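Local coordinates for glucose-6-phosphate dehydrogenase (Trypanosoma cruzi, PDB 5AQ1), which catalyses the NADP-dependent oxidation of glucose 6-phosphate to 6-phosphogluconolactone, the first step of the pentose phosphate pathway, yielding NADPH, at residues 203-213 with 449-460; 220-228 with 280-289. All blocks are in the same frame, centred on the assembly; numbering follows the deposited sequence.

Contact 2 is buried; contact 1, though nearer the chain's centre, is only partly so. Contact 1 joins strand 206-208, an outermost strand of the parallel sheet of the nucleotide-binding domain, to the loop between helices 441-451 and 460-479; its 203-213 segment runs on into the glucose 6-phosphate site. Contact 2 packs helix 221-226 against the end of helix 264-282 and the loop after it, next to two other subunits. In each an arginine donates to backbone carbonyl oxygens of the facing segment, R208 to one and R225 to two; R208 also pairs with a carboxylate, whereas R225 meets a helix end. The two touch where L213 CD2 lies 3.9 Å from L280 CD1.

Contact 1. Residues 203-213 with 449-460; sequences ERQVFRIDHYL and ALLGNSTNFVRV. With BG6 (6-O-phosphono-beta-D-glucopyranose), chain F.
The backbones of 203-213 and 449-460 come closest at R208 and V458, where V458 N donates to R208 O (3.0 Å), the one backbone-to-backbone hydrogen bond between the two segments. R208 returns the bond: its chain, extended from CG to NE (chi2 -177°), carries NH1 to V458 O (2.9 Å). The same guanidinium grips E203 end-on, NH2 on OE1 and NH1 on OE2, with V206 CG1 over one face and V460 CA over the other. E203 OE2 also accepts from V460 N (2.8 Å), which reaches it from the opposite carboxylate face to NH1. F207 drives its edge into the face of F457, CD2 above the ring centre and the planes at 81°, a T-shaped pair; A449, small enough to fit, packs beside CD2. Water 2 accepts from R208 N and lies 3.0 Å from V458 O, one of several possible acceptors. H211 NE2 donates almost straight to phosphate oxygen O2P of BG6 (2.7 Å, 175°). Two donors on OE2 probably help keep E203 ionised, its charge probably offsetting that of buried R208; with the V458 and V460 bonds this pair ties the loop to the segment leading to H211 and Y212 of the substrate site.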
loop_
_atom_site.group_PDB
_atom_site.type_symbol
_atom_site.label_atom_id
_atom_site.label_comp_id
_atom_site.label_asym_id
_atom_site.label_seq_id
_atom_site.Cartn_x
_atom_site.Cartn_y
_atom_site.Cartn_z
ATOM N N GLU B 203 3.655 -17.198 37.251
ATOM C CA GLU B 203 4.368 -16.562 36.145
ATOM C C GLU B 203 4.464 -15.047 36.341
ATOM O O GLU B 203 5.433 -14.425 35.910
ATOM C CB GLU B 203 3.680 -16.889 34.816
ATOM C CG GLU B 203 4.381 -16.359 33.570
ATOM C CD GLU B 203 5.745 -16.980 33.319
ATOM O OE1 GLU B 203 6.122 -17.966 33.996
ATOM O OE2 GLU B 203 6.444 -16.477 32.419
ATOM N N ARG B 204 3.460 -14.469 36.995
ATOM C CA ARG B 204 3.475 -13.054 37.367
ATOM C C ARG B 204 4.665 -12.682 38.258
ATOM O O ARG B 204 5.180 -11.569 38.173
ATOM C CB ARG B 204 2.173 -12.689 38.079
ATOM C CG ARG B 204 0.979 -12.531 37.154
ATOM C CD ARG B 204 -0.200 -11.910 37.890
ATOM N NE ARG B 204 -0.457 -12.554 39.182
ATOM C CZ ARG B 204 -1.120 -13.700 39.356
ATOM N NH1 ARG B 204 -1.616 -14.377 38.323
ATOM N NH2 ARG B 204 -1.288 -14.176 40.586
ATOM N N GLN B 205 5.094 -13.614 39.106
ATOM C CA GLN B 205 6.189 -13.371 40.045
ATOM C C GLN B 205 7.576 -13.544 39.435
ATOM O O GLN B 205 8.552 -13.050 39.989
ATOM C CB GLN B 205 6.062 -14.301 41.252
ATOM C CG GLN B 205 4.794 -14.097 42.056
ATOM C CD GLN B 205 4.642 -15.121 43.163
ATOM O OE1 GLN B 205 4.769 -16.324 42.931
ATOM N NE2 GLN B 205 4.356 -14.651 44.373
ATOM N N VAL B 206 7.670 -14.249 38.311
ATOM C CA VAL B 206 8.963 -14.531 37.689
ATOM C C VAL B 206 9.320 -13.479 36.635
ATOM O O VAL B 206 8.527 -13.180 35.743
ATOM C CB VAL B 206 8.993 -15.932 37.050
ATOM C CG1 VAL B 206 10.347 -16.195 36.403
ATOM C CG2 VAL B 206 8.695 -17.000 38.096
ATOM N N PHE B 207 10.532 -12.941 36.752
ATOM C CA PHE B 207 11.048 -11.922 35.851
ATOM C C PHE B 207 12.346 -12.419 35.220
ATOM O O PHE B 207 13.431 -12.208 35.759
ATOM C CB PHE B 207 11.276 -10.619 36.623
ATOM C CG PHE B 207 10.010 -9.883 36.940
ATOM C CD1 PHE B 207 9.128 -10.367 37.892
ATOM C CD2 PHE B 207 9.689 -8.714 36.273
ATOM C CE1 PHE B 207 7.951 -9.696 38.178
ATOM C CE2 PHE B 207 8.516 -8.034 36.553
ATOM C CZ PHE B 207 7.644 -8.525 37.507
ATOM N N ARG B 208 12.225 -13.099 34.084
ATOM C CA ARG B 208 13.393 -13.641 33.387
ATOM C C ARG B 208 14.135 -12.543 32.628
ATOM O O ARG B 208 13.571 -11.901 31.737
ATOM C CB ARG B 208 12.980 -14.754 32.424
ATOM C CG ARG B 208 12.391 -15.963 33.122
ATOM C CD ARG B 208 12.047 -17.080 32.154
ATOM N NE ARG B 208 11.096 -18.012 32.748
ATOM C CZ ARG B 208 9.801 -17.759 32.917
ATOM N NH1 ARG B 208 9.282 -16.595 32.535
ATOM N NH2 ARG B 208 9.015 -18.675 33.472
ATOM N N ILE B 209 15.401 -12.343 32.987
ATOM C CA ILE B 209 16.215 -11.294 32.387
ATOM C C ILE B 209 16.698 -11.695 31.003
ATOM O O ILE B 209 17.207 -12.799 30.808
ATOM C CB ILE B 209 17.468 -10.972 33.236
ATOM C CG1 ILE B 209 17.072 -10.329 34.568
ATOM C CG2 ILE B 209 18.427 -10.058 32.470
ATOM C CD1 ILE B 209 16.680 -8.865 34.481
ATOM N N ASP B 210 16.507 -10.789 30.052
ATOM C CA ASP B 210 17.336 -10.722 28.856
ATOM C C ASP B 210 17.801 -9.276 28.791
ATOM O O ASP B 210 17.035 -8.389 28.407
ATOM C CB ASP B 210 16.560 -11.109 27.600
ATOM C CG ASP B 210 17.447 -11.193 26.373
ATOM O OD1 ASP B 210 18.350 -10.338 26.212
ATOM O OD2 ASP B 210 17.240 -12.118 25.564
ATOM N N HIS B 211 19.052 -9.037 29.172
ATOM C CA HIS B 211 19.475 -7.679 29.505
ATOM C C HIS B 211 19.539 -6.736 28.303
ATOM O O HIS B 211 19.588 -5.523 28.477
ATOM C CB HIS B 211 20.783 -7.680 30.314
ATOM C CG HIS B 211 22.028 -7.675 29.485
ATOM N ND1 HIS B 211 22.612 -8.828 29.007
ATOM C CD2 HIS B 211 22.822 -6.656 29.081
ATOM C CE1 HIS B 211 23.702 -8.518 28.328
ATOM N NE2 HIS B 211 23.852 -7.205 28.358
ATOM N N TYR B 212 19.502 -7.285 27.093
ATOM C CA TYR B 212 19.421 -6.450 25.893
ATOM C C TYR B 212 18.129 -5.631 25.830
ATOM O O TYR B 212 18.114 -4.548 25.242
ATOM C CB TYR B 212 19.616 -7.297 24.631
ATOM C CG TYR B 212 21.071 -7.424 24.234
ATOM C CD1 TYR B 212 22.068 -7.618 25.195
ATOM C CD2 TYR B 212 21.457 -7.342 22.904
ATOM C CE1 TYR B 212 23.398 -7.724 24.837
ATOM C CE2 TYR B 212 22.788 -7.455 22.540
ATOM C CZ TYR B 212 23.753 -7.640 23.510
ATOM O OH TYR B 212 25.074 -7.747 23.147
ATOM N N LEU B 213 17.068 -6.124 26.471
ATOM C CA LEU B 213 15.801 -5.389 26.564
ATOM C C LEU B 213 15.852 -4.151 27.470
ATOM O O LEU B 213 14.869 -3.414 27.560
ATOM C CB LEU B 213 14.683 -6.315 27.046
ATOM C CG LEU B 213 14.334 -7.512 26.161
ATOM C CD1 LEU B 213 13.298 -8.381 26.860
ATOM C CD2 LEU B 213 13.828 -7.056 24.798
ATOM N N ALA B 449 11.064 -4.126 37.181
ATOM C CA ALA B 449 10.690 -5.239 38.059
ATOM C C ALA B 449 10.075 -4.732 39.368
ATOM O O ALA B 449 9.112 -5.313 39.870
ATOM C CB ALA B 449 11.894 -6.121 38.349
ATOM N N LEU B 450 10.626 -3.645 39.905
ATOM C CA LEU B 450 10.083 -3.029 41.115
ATOM C C LEU B 450 8.721 -2.393 40.874
ATOM O O LEU B 450 7.872 -2.392 41.762
ATOM C CB LEU B 450 11.050 -1.977 41.670
ATOM C CG LEU B 450 12.358 -2.524 42.250
ATOM C CD1 LEU B 450 13.361 -1.401 42.458
ATOM C CD2 LEU B 450 12.107 -3.270 43.554
ATOM N N LEU B 451 8.518 -1.846 39.678
ATOM C CA LEU B 451 7.217 -1.291 39.309
ATOM C C LEU B 451 6.195 -2.377 38.971
ATOM O O LEU B 451 4.998 -2.111 38.948
ATOM C CB LEU B 451 7.355 -0.317 38.135
ATOM C CG LEU B 451 8.102 0.992 38.421
ATOM C CD1 LEU B 451 8.233 1.806 37.139
ATOM C CD2 LEU B 451 7.428 1.810 39.517
ATOM N N GLY B 452 6.664 -3.593 38.697
ATOM C CA GLY B 452 5.776 -4.713 38.399
ATOM C C GLY B 452 5.400 -4.815 36.932
ATOM O O GLY B 452 4.454 -5.523 36.587
ATOM N N ASN B 453 6.156 -4.124 36.075
ATOM C CA ASN B 453 5.943 -4.140 34.637
ATOM C C ASN B 453 6.763 -5.250 33.983
ATOM O O ASN B 453 7.992 -5.178 33.928
ATOM C CB ASN B 453 6.320 -2.783 34.039
ATOM C CG ASN B 453 6.112 -2.717 32.537
ATOM O OD1 ASN B 453 5.624 -3.662 31.918
ATOM N ND2 ASN B 453 6.487 -1.592 31.942
ATOM N N SER B 454 6.069 -6.262 33.465
ATOM C CA SER B 454 6.715 -7.437 32.874
ATOM C C SER B 454 7.057 -7.302 31.390
ATOM O O SER B 454 7.545 -8.255 30.791
ATOM C CB SER B 454 5.827 -8.666 33.066
ATOM O OG SER B 454 5.623 -8.928 34.438
ATOM N N THR B 455 6.811 -6.133 30.802
ATOM C CA THR B 455 6.990 -5.927 29.360
ATOM C C THR B 455 8.326 -6.454 28.837
ATOM O O THR B 455 8.361 -7.196 27.853
ATOM C CB THR B 455 6.873 -4.432 28.992
ATOM O OG1 THR B 455 5.573 -3.951 29.349
ATOM C CG2 THR B 455 7.097 -4.209 27.503
ATOM N N ASN B 456 9.410 -6.080 29.510
ATOM C CA ASN B 456 10.767 -6.381 29.044
ATOM C C ASN B 456 11.407 -7.564 29.762
ATOM O O ASN B 456 12.592 -7.531 30.098
ATOM C CB ASN B 456 11.640 -5.131 29.177
ATOM C CG ASN B 456 11.187 -4.011 28.262
ATOM O OD1 ASN B 456 10.907 -4.239 27.087
ATOM N ND2 ASN B 456 11.119 -2.793 28.790
ATOM N N PHE B 457 10.612 -8.606 29.989
ATOM C CA PHE B 457 11.077 -9.825 30.630
ATOM C C PHE B 457 10.524 -11.017 29.871
ATOM O O PHE B 457 9.392 -10.978 29.396
ATOM C CB PHE B 457 10.635 -9.862 32.092
ATOM C CG PHE B 457 11.267 -8.797 32.934
ATOM C CD1 PHE B 457 10.674 -7.550 33.066
ATOM C CD2 PHE B 457 12.470 -9.034 33.581
ATOM C CE1 PHE B 457 11.262 -6.564 33.834
ATOM C CE2 PHE B 457 13.064 -8.052 34.355
ATOM C CZ PHE B 457 12.459 -6.816 34.481
ATOM N N VAL B 458 11.318 -12.081 29.784
ATOM C CA VAL B 458 11.002 -13.202 28.906
ATOM C C VAL B 458 9.944 -14.096 29.540
ATOM O O VAL B 458 10.173 -14.697 30.587
ATOM C CB VAL B 458 12.257 -14.035 28.570
ATOM C CG1 VAL B 458 11.940 -15.070 27.500
ATOM C CG2 VAL B 458 13.392 -13.129 28.108
ATOM N N ARG B 459 8.782 -14.181 28.893
ATOM C CA ARG B 459 7.679 -14.998 29.397
ATOM C C ARG B 459 7.958 -16.474 29.108
ATOM O O ARG B 459 8.757 -16.799 28.232
ATOM C CB ARG B 459 6.354 -14.553 28.777
ATOM C CG ARG B 459 5.141 -14.855 29.643
ATOM C CD ARG B 459 3.908 -14.108 29.163
ATOM N NE ARG B 459 3.421 -14.606 27.879
ATOM C CZ ARG B 459 2.470 -14.021 27.152
ATOM N NH1 ARG B 459 1.892 -12.895 27.562
ATOM N NH2 ARG B 459 2.099 -14.561 25.999
ATOM N N VAL B 460 7.312 -17.358 29.862
ATOM C CA VAL B 460 7.579 -18.794 29.763
ATOM C C VAL B 460 7.360 -19.333 28.345
ATOM O O VAL B 460 8.165 -20.117 27.847
ATOM C CB VAL B 460 6.769 -19.610 30.809
ATOM C CG1 VAL B 460 5.264 -19.512 30.575
ATOM C CG2 VAL B 460 7.213 -21.068 30.820
HETATM C C1 BG6 F . 26.015 -11.946 27.796
HETATM C C2 BG6 F . 26.699 -13.101 27.067
HETATM O O1 BG6 F . 24.627 -12.238 27.998
HETATM O O5 BG6 F . 26.135 -10.750 27.021
HETATM C C3 BG6 F . 28.153 -12.745 26.804
HETATM O O2 BG6 F . 26.617 -14.301 27.842
HETATM C C4 BG6 F . 28.198 -11.447 26.014
HETATM O O3 BG6 F . 28.827 -13.779 26.079
HETATM C C5 BG6 F . 27.490 -10.350 26.798
HETATM O O4 BG6 F . 29.558 -11.093 25.755
HETATM C C6 BG6 F . 27.538 -9.017 26.057
HETATM O O6 BG6 F . 26.711 -8.050 26.706
HETATM P P BG6 F . 26.852 -6.492 26.334
HETATM O O1P BG6 F . 26.668 -6.435 24.835
HETATM O O2P BG6 F . 25.736 -5.822 27.087
HETATM O O3P BG6 F . 28.240 -6.140 26.815
HETATM O O HOH W 1 6.701 -11.010 35.238
HETATM O O HOH W 2 9.528 -12.956 32.981
HETATM O O HOH W 3 15.197 -8.297 30.675
#

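Contact 2. Residues 220-228 with 280-289; sequences NIIVTRFAN and LLTMEKPRSL
M283 O is gripped by both terminal nitrogens of R225: NH1 at 2.9 Å and NH2 at 3.0 Å, with the oxygen 16° out of the guanidinium plane. NH1 also donates to L280 O (2.8 Å), which lies in that plane. Arginine suits the place because one flat group can serve two carbonyls at the end of helix 264-282; the chain turns at chi3 (58°) to bring its head there. L281 O sits over one face of the guanidinium without a bond from it and instead accepts from W235 NE1, while CZ of F226 lies against the opposite face.

F226 is wedged between its own helix and the loop. R225 CB covers one face of its ring, and on the other K285 CA stands 3.9 Å from the ring centroid and P286 CD 4.3 Å, both in CH-pi contact. A flat aromatic ring suits a slot between a helix and an extended, proline-containing chain. M283 CE meets the rim at CE2. In helix 221-226, branched I221 sets CG2 against both L280 CB (3.9 Å) and L281 CD2.

The aliphatic part of K285 runs antiparallel to the F226 side chain, with CB 3.7 Å from CE1, and its amine pairs with E383 of the second subunit and D354 of the third. The contact thus packs helix 221-226 on the C-terminal end of helix 264-282 in the C-terminal domain, an arginine binding carbonyls at and just past that end, where subunits of the four-chain assembly meet.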
loop_
_atom_site.group_PDB
_atom_site.type_symbol
_atom_site.label_atom_id
_atom_site.label_comp_id
_atom_site.label_asym_id
_atom_site.label_seq_id
_atom_site.Cartn_x
_atom_site.Cartn_y
_atom_site.Cartn_z
ATOM N N ASN B 220 13.600 1.462 22.312
ATOM C CA ASN B 220 13.001 2.407 21.384
ATOM C C ASN B 220 12.404 1.768 20.125
ATOM O O ASN B 220 11.744 2.456 19.343
ATOM C CB ASN B 220 14.040 3.455 20.979
ATOM C CG ASN B 220 13.418 4.667 20.306
ATOM O OD1 ASN B 220 12.349 5.129 20.708
ATOM N ND2 ASN B 220 14.081 5.187 19.279
ATOM N N ILE B 221 12.633 0.472 19.918
ATOM C CA ILE B 221 12.159 -0.202 18.706
ATOM C C ILE B 221 10.641 -0.092 18.579
ATOM O O ILE B 221 10.124 0.309 17.538
ATOM C CB ILE B 221 12.568 -1.689 18.670
ATOM C CG1 ILE B 221 14.084 -1.816 18.508
ATOM C CG2 ILE B 221 11.875 -2.411 17.522
ATOM C CD1 ILE B 221 14.614 -3.205 18.794
ATOM N N ILE B 222 9.943 -0.454 19.648
ATOM C CA ILE B 222 8.482 -0.435 19.671
ATOM C C ILE B 222 7.913 0.961 19.389
ATOM O O ILE B 222 6.924 1.087 18.670
ATOM C CB ILE B 222 7.940 -0.991 21.008
ATOM C CG1 ILE B 222 6.428 -1.194 20.938
ATOM C CG2 ILE B 222 8.299 -0.082 22.180
ATOM C CD1 ILE B 222 5.889 -2.045 22.066
ATOM N N VAL B 223 8.549 2.001 19.930
ATOM C CA VAL B 223 8.103 3.381 19.717
ATOM C C VAL B 223 8.372 3.809 18.274
ATOM O O VAL B 223 7.533 4.443 17.632
ATOM C CB VAL B 223 8.813 4.374 20.668
ATOM C CG1 VAL B 223 8.312 5.796 20.438
ATOM C CG2 VAL B 223 8.602 3.972 22.121
ATOM N N THR B 224 9.556 3.470 17.779
ATOM C CA THR B 224 9.951 3.794 16.416
ATOM C C THR B 224 8.964 3.223 15.400
ATOM O O THR B 224 8.584 3.901 14.442
ATOM C CB THR B 224 11.361 3.249 16.125
ATOM O OG1 THR B 224 12.289 3.820 17.056
ATOM C CG2 THR B 224 11.796 3.584 14.715
ATOM N N ARG B 225 8.549 1.977 15.625
ATOM C CA ARG B 225 7.700 1.257 14.680
ATOM C C ARG B 225 6.239 1.702 14.706
ATOM O O ARG B 225 5.626 1.881 13.650
ATOM C CB ARG B 225 7.760 -0.244 14.951
ATOM C CG ARG B 225 9.045 -0.913 14.495
ATOM C CD ARG B 225 8.892 -2.426 14.523
ATOM N NE ARG B 225 7.780 -2.851 13.677
ATOM C CZ ARG B 225 7.131 -4.009 13.780
ATOM N NH1 ARG B 225 7.470 -4.906 14.696
ATOM N NH2 ARG B 225 6.125 -4.270 12.948
ATOM N N PHE B 226 5.684 1.875 15.906
ATOM C CA PHE B 226 4.235 2.012 16.061
ATOM C C PHE B 226 3.740 3.392 16.500
ATOM O O PHE B 226 2.536 3.590 16.629
ATOM C CB PHE B 226 3.720 0.943 17.025
ATOM C CG PHE B 226 4.052 -0.467 16.610
ATOM C CD1 PHE B 226 3.553 -0.993 15.425
ATOM C CD2 PHE B 226 4.849 -1.274 17.409
ATOM C CE1 PHE B 226 3.851 -2.291 15.042
ATOM C CE2 PHE B 226 5.148 -2.574 17.035
ATOM C CZ PHE B 226 4.648 -3.085 15.848
ATOM N N ALA B 227 4.647 4.341 16.726
ATOM C CA ALA B 227 4.254 5.724 17.040
ATOM C C ALA B 227 4.369 6.641 15.825
ATOM O O ALA B 227 3.962 7.801 15.878
ATOM C CB ALA B 227 5.100 6.269 18.183
ATOM N N ASN B 228 4.907 6.107 14.732
ATOM C CA ASN B 228 5.289 6.899 13.574
ATOM C C ASN B 228 4.675 6.338 12.301
ATOM O O ASN B 228 4.947 5.195 11.934
ATOM C CB ASN B 228 6.811 6.886 13.449
ATOM C CG ASN B 228 7.493 7.483 14.657
ATOM O OD1 ASN B 228 7.205 8.613 15.043
ATOM N ND2 ASN B 228 8.396 6.726 15.263
ATOM N N LEU B 280 10.805 -7.993 18.409
ATOM C CA LEU B 280 10.367 -6.600 18.452
ATOM C C LEU B 280 10.271 -5.985 17.054
ATOM O O LEU B 280 9.374 -5.182 16.791
ATOM C CB LEU B 280 11.310 -5.771 19.325
ATOM C CG LEU B 280 11.288 -6.113 20.816
ATOM C CD1 LEU B 280 12.478 -5.490 21.525
ATOM C CD2 LEU B 280 9.988 -5.660 21.463
ATOM N N LEU B 281 11.187 -6.367 16.166
ATOM C CA LEU B 281 11.204 -5.851 14.798
ATOM C C LEU B 281 10.113 -6.443 13.897
ATOM O O LEU B 281 9.779 -5.843 12.880
ATOM C CB LEU B 281 12.565 -6.116 14.148
ATOM C CG LEU B 281 13.771 -5.388 14.739
ATOM C CD1 LEU B 281 15.059 -6.013 14.231
ATOM C CD2 LEU B 281 13.731 -3.901 14.421
ATOM N N THR B 282 9.584 -7.613 14.256
ATOM C CA THR B 282 8.673 -8.357 13.384
ATOM C C THR B 282 7.229 -8.483 13.888
ATOM O O THR B 282 6.324 -8.733 13.091
ATOM C CB THR B 282 9.205 -9.779 13.120
ATOM O OG1 THR B 282 9.401 -10.456 14.367
ATOM C CG2 THR B 282 10.521 -9.723 12.356
ATOM N N MET B 283 7.016 -8.340 15.195
ATOM C CA MET B 283 5.683 -8.472 15.783
ATOM C C MET B 283 4.672 -7.539 15.129
ATOM O O MET B 283 5.038 -6.514 14.557
ATOM C CB MET B 283 5.722 -8.192 17.295
ATOM C CG MET B 283 6.130 -6.771 17.669
ATOM S SD MET B 283 6.266 -6.480 19.448
ATOM C CE MET B 283 4.705 -5.677 19.777
ATOM N N GLU B 284 3.397 -7.907 15.220
ATOM C CA GLU B 284 2.318 -7.018 14.809
ATOM C C GLU B 284 2.126 -5.913 15.844
ATOM O O GLU B 284 2.640 -5.994 16.962
ATOM C CB GLU B 284 1.010 -7.794 14.636
ATOM C CG GLU B 284 1.023 -8.788 13.484
ATOM C CD GLU B 284 1.132 -8.113 12.133
ATOM O OE1 GLU B 284 0.458 -7.076 11.929
ATOM O OE2 GLU B 284 1.896 -8.612 11.278
ATOM N N LYS B 285 1.392 -4.877 15.457
ATOM C CA LYS B 285 1.029 -3.818 16.381
ATOM C C LYS B 285 0.198 -4.423 17.515
ATOM O O LYS B 285 -0.793 -5.110 17.257
ATOM C CB LYS B 285 0.233 -2.734 15.665
ATOM C CG LYS B 285 -0.130 -1.558 16.553
ATOM C CD LYS B 285 -1.043 -0.577 15.838
ATOM C CE LYS B 285 -0.308 0.192 14.758
ATOM N NZ LYS B 285 -1.151 1.297 14.235
ATOM N N PRO B 286 0.610 -4.191 18.774
ATOM C CA PRO B 286 -0.117 -4.775 19.897
ATOM C C PRO B 286 -1.438 -4.076 20.172
ATOM O O PRO B 286 -1.636 -2.928 19.774
ATOM C CB PRO B 286 0.850 -4.604 21.072
ATOM C CG PRO B 286 1.677 -3.422 20.714
ATOM C CD PRO B 286 1.800 -3.440 19.216
ATOM N N ARG B 287 -2.326 -4.789 20.857
ATOM C CA ARG B 287 -3.674 -4.314 21.142
ATOM C C ARG B 287 -3.664 -3.110 22.069
ATOM O O ARG B 287 -4.565 -2.278 22.021
ATOM C CB ARG B 287 -4.510 -5.447 21.744
ATOM C CG ARG B 287 -4.817 -6.551 20.748
ATOM C CD ARG B 287 -5.421 -7.776 21.413
ATOM N NE ARG B 287 -5.672 -8.841 20.446
ATOM C CZ ARG B 287 -5.999 -10.092 20.757
ATOM N NH1 ARG B 287 -6.123 -10.467 22.023
ATOM N NH2 ARG B 287 -6.200 -10.982 19.793
ATOM N N SER B 288 -2.645 -3.037 22.918
ATOM C CA SER B 288 -2.409 -1.887 23.788
ATOM C C SER B 288 -0.935 -1.892 24.181
ATOM O O SER B 288 -0.176 -2.728 23.696
ATOM C CB SER B 288 -3.273 -1.973 25.048
ATOM O OG SER B 288 -2.705 -2.882 25.978
ATOM N N LEU B 289 -0.536 -0.977 25.060
ATOM C CA LEU B 289 0.838 -0.943 25.551
ATOM C C LEU B 289 1.004 -1.648 26.895
ATOM O O LEU B 289 2.069 -1.566 27.502
ATOM C CB LEU B 289 1.332 0.500 25.651
ATOM C CG LEU B 289 1.499 1.202 24.303
ATOM C CD1 LEU B 289 1.722 2.690 24.512
ATOM C CD2 LEU B 289 2.633 0.590 23.485
#